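Local atomic coordinates of 6-phosphogluconolactonase (Leishmania braziliensis, PDB entry 3CH7), a protein that probably hydrolyses 6-phosphogluconolactone to 6-phosphogluconate, the second step of the oxidative pentose phosphate pathway. Residues A[211-216]-A[249-254]. Sequence-based numbering, arbitrary orientation. Where two conformers were deposited one is given.
Sequences AKHVVV and RGSVTL
T253 O receives V216 N at 2.9 Å, with an N-H...O angle of 172° and the donor nearly in line with the carbonyl; V215 CA also approaches the same oxygen. On the other side of V215, V214 O takes T253 N at 3.0 Å, with V252 CA close by. V214 N in turn donates to S251 O at 2.9 Å. This alternation, a 13° angle between the strand directions and an even 4.8 Å between paired CA atoms from H213–S251 to V216–L254 identify a parallel ladder. It is less straight where it starts: S251 N meets K212 O at 3.1 Å with an N-H...O angle of 137°, so S251 bonds on either side of H213. There G250 CA touches both A211 O and K212 O, and a water accepts from G250 N. V214, V216, V252 and L254 share one face. V216 and L254 lie side by side on it; with V216 CG2 anti to the carbonyl carbon, that methyl meets L254 CD2 at a tight 3.4 Å. On the other face stand H213, V215, S251 and T253. The strands flank helix 224-231 in sequence as a beta-alpha-beta unit, and within the mixed sheet strand 213-218 lies between 157-160 and 251-256, with 6-9 beyond the latter.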
ATOM      1  N   ALA A 211       2.238  10.432   3.002  1.00 36.79           N
ATOM      2  CA  ALA A 211       0.845  10.083   3.361  1.00 36.57           C
ATOM      3  C   ALA A 211       0.507  10.549   4.759  1.00 38.18           C
ATOM      4  O   ALA A 211       1.365  10.611   5.650  1.00 38.91           O
ATOM      5  CB  ALA A 211       0.598   8.551   3.219  1.00 36.56           C
ATOM      6  N   LYS A 212      -0.749  10.911   4.952  1.00 38.97           N
ATOM      7  CA  LYS A 212      -1.194  11.386   6.246  1.00 40.34           C
ATOM      8  C   LYS A 212      -1.215  10.276   7.337  1.00 38.11           C
ATOM      9  O   LYS A 212      -0.810  10.521   8.457  1.00 38.95           O
ATOM     10  CB  LYS A 212      -2.529  12.143   6.116  1.00 41.85           C
ATOM     11  CG  LYS A 212      -2.470  13.386   5.197  1.00 45.18           C
ATOM     12  CD  LYS A 212      -3.867  14.037   5.059  1.00 48.89           C
ATOM     13  CE  LYS A 212      -4.041  15.000   3.803  1.00 51.01           C
ATOM     14  NZ  LYS A 212      -5.388  15.734   3.780  1.00 48.93           N
ATOM     15  N   HIS A 213      -1.682   9.080   6.985  1.00 36.64           N
ATOM     16  CA  HIS A 213      -1.776   7.916   7.877  0.50 35.71           C
ATOM     17  C   HIS A 213      -1.272   6.694   7.083  1.00 34.09           C
ATOM     18  O   HIS A 213      -1.702   6.477   5.923  1.00 32.17           O
ATOM     19  CB  HIS A 213      -3.238   7.678   8.304  0.50 35.50           C
ATOM     20  CG  HIS A 213      -3.959   8.906   8.786  0.50 37.98           C
ATOM     21  ND1 HIS A 213      -4.795   9.654   7.976  0.50 39.15           N
ATOM     22  CD2 HIS A 213      -4.003   9.493  10.008  0.50 40.10           C
ATOM     23  CE1 HIS A 213      -5.292  10.665   8.670  0.50 39.86           C
ATOM     24  NE2 HIS A 213      -4.826  10.592   9.904  0.50 41.01           N
ATOM     25  N   VAL A 214      -0.364   5.928   7.650  1.00 31.82           N
ATOM     26  CA  VAL A 214       0.076   4.684   7.054  1.00 30.50           C
ATOM     27  C   VAL A 214      -0.355   3.598   8.076  1.00 31.43           C
ATOM     28  O   VAL A 214      -0.080   3.740   9.229  1.00 31.84           O
ATOM     29  CB  VAL A 214       1.588   4.691   6.786  1.00 28.88           C
ATOM     30  CG1 VAL A 214       2.031   3.391   6.182  1.00 24.79           C
ATOM     31  CG2 VAL A 214       1.963   5.844   5.869  1.00 27.57           C
ATOM     32  N   VAL A 215      -1.127   2.590   7.648  1.00 32.17           N
ATOM     33  CA  VAL A 215      -1.547   1.464   8.484  1.00 29.26           C
ATOM     34  C   VAL A 215      -1.039   0.176   7.872  1.00 28.76           C
ATOM     35  O   VAL A 215      -1.402  -0.144   6.757  1.00 31.99           O
ATOM     36  CB  VAL A 215      -3.072   1.366   8.614  1.00 31.44           C
ATOM     37  CG1 VAL A 215      -3.479   0.259   9.698  1.00 30.21           C
ATOM     38  CG2 VAL A 215      -3.683   2.738   8.986  1.00 27.98           C
ATOM     39  N   VAL A 216      -0.182  -0.553   8.599  1.00 27.05           N
ATOM     40  CA  VAL A 216       0.369  -1.851   8.166  1.00 26.37           C
ATOM     41  C   VAL A 216      -0.416  -2.945   8.907  1.00 30.48           C
ATOM     42  O   VAL A 216      -0.755  -2.782  10.081  1.00 29.21           O
ATOM     43  CB  VAL A 216       1.845  -1.963   8.527  1.00 24.21           C
ATOM     44  CG1 VAL A 216       2.521  -3.103   7.877  1.00 19.38           C
ATOM     45  CG2 VAL A 216       2.593  -0.599   8.221  1.00 21.79           C
ATOM     46  N   ARG A 249       6.330  10.945   7.293  1.00 38.91           N
ATOM     47  CA  ARG A 249       5.898  12.226   7.953  1.00 39.79           C
ATOM     48  C   ARG A 249       4.519  12.182   8.577  1.00 37.84           C
ATOM     49  O   ARG A 249       4.169  13.069   9.359  1.00 39.00           O
ATOM     50  CB  ARG A 249       5.859  13.399   6.966  1.00 42.77           C
ATOM     51  CG  ARG A 249       7.164  14.022   6.659  1.00 46.58           C
ATOM     52  CD  ARG A 249       7.856  13.353   5.550  1.00 50.88           C
ATOM     53  NE  ARG A 249       8.608  14.308   4.722  1.00 52.15           N
ATOM     54  CZ  ARG A 249       9.476  13.935   3.788  1.00 54.47           C
ATOM     55  NH1 ARG A 249       9.677  12.645   3.543  1.00 56.43           N
ATOM     56  NH2 ARG A 249      10.147  14.839   3.095  1.00 56.49           N
ATOM     57  N   GLY A 250       3.688  11.243   8.150  1.00 36.15           N
ATOM     58  CA  GLY A 250       2.401  11.031   8.787  1.00 35.90           C
ATOM     59  C   GLY A 250       2.517  10.005   9.907  1.00 37.07           C
ATOM     60  O   GLY A 250       3.607   9.504  10.215  1.00 34.88           O
ATOM     61  N   SER A 251       1.379   9.713  10.515  1.00 38.03           N
ATOM     62  CA  SER A 251       1.264   8.661  11.497  1.00 38.94           C
ATOM     63  C   SER A 251       1.494   7.294  10.879  1.00 40.25           C
ATOM     64  O   SER A 251       1.295   7.093   9.664  1.00 38.07           O
ATOM     65  CB  SER A 251      -0.128   8.696  12.069  1.00 42.11           C
ATOM     66  OG  SER A 251      -0.403  10.025  12.503  1.00 46.83           O
ATOM     67  N   VAL A 252       2.013   6.387  11.707  1.00 38.60           N
ATOM     68  CA  VAL A 252       2.189   5.004  11.340  1.00 37.74           C
ATOM     69  C   VAL A 252       1.562   4.111  12.451  1.00 37.35           C
ATOM     70  O   VAL A 252       1.817   4.309  13.631  1.00 36.71           O
ATOM     71  CB  VAL A 252       3.666   4.670  11.134  1.00 38.19           C
ATOM     72  CG1 VAL A 252       3.835   3.226  10.734  1.00 36.64           C
ATOM     73  CG2 VAL A 252       4.270   5.588  10.074  1.00 36.69           C
ATOM     74  N   THR A 253       0.710   3.168  12.037  1.00 35.48           N
ATOM     75  CA  THR A 253       0.070   2.172  12.905  1.00 32.14           C
ATOM     76  C   THR A 253       0.427   0.780  12.382  1.00 31.46           C
ATOM     77  O   THR A 253       0.392   0.565  11.194  1.00 31.04           O
ATOM     78  CB  THR A 253      -1.410   2.386  12.902  1.00 34.19           C
ATOM     79  OG1 THR A 253      -1.658   3.779  13.212  1.00 36.59           O
ATOM     80  CG2 THR A 253      -2.204   1.384  13.876  1.00 27.03           C
ATOM     81  N   LEU A 254       0.978  -0.076  13.247  1.00 30.30           N
ATOM     82  CA  LEU A 254       1.242  -1.459  12.884  1.00 32.21           C
ATOM     83  C   LEU A 254       0.202  -2.384  13.591  1.00 29.92           C
ATOM     84  O   LEU A 254       0.028  -2.337  14.788  1.00 29.94           O
ATOM     85  CB  LEU A 254       2.679  -1.870  13.213  1.00 34.97           C
ATOM     86  CG  LEU A 254       3.928  -1.069  12.787  1.00 36.87           C
ATOM     87  CD1 LEU A 254       5.122  -1.975  13.030  1.00 39.69           C
ATOM     88  CD2 LEU A 254       3.963  -0.557  11.375  1.00 34.98           C
TER
HETATM   89  O   HOH W   1       3.519   9.548   5.845  1.00 36.08           O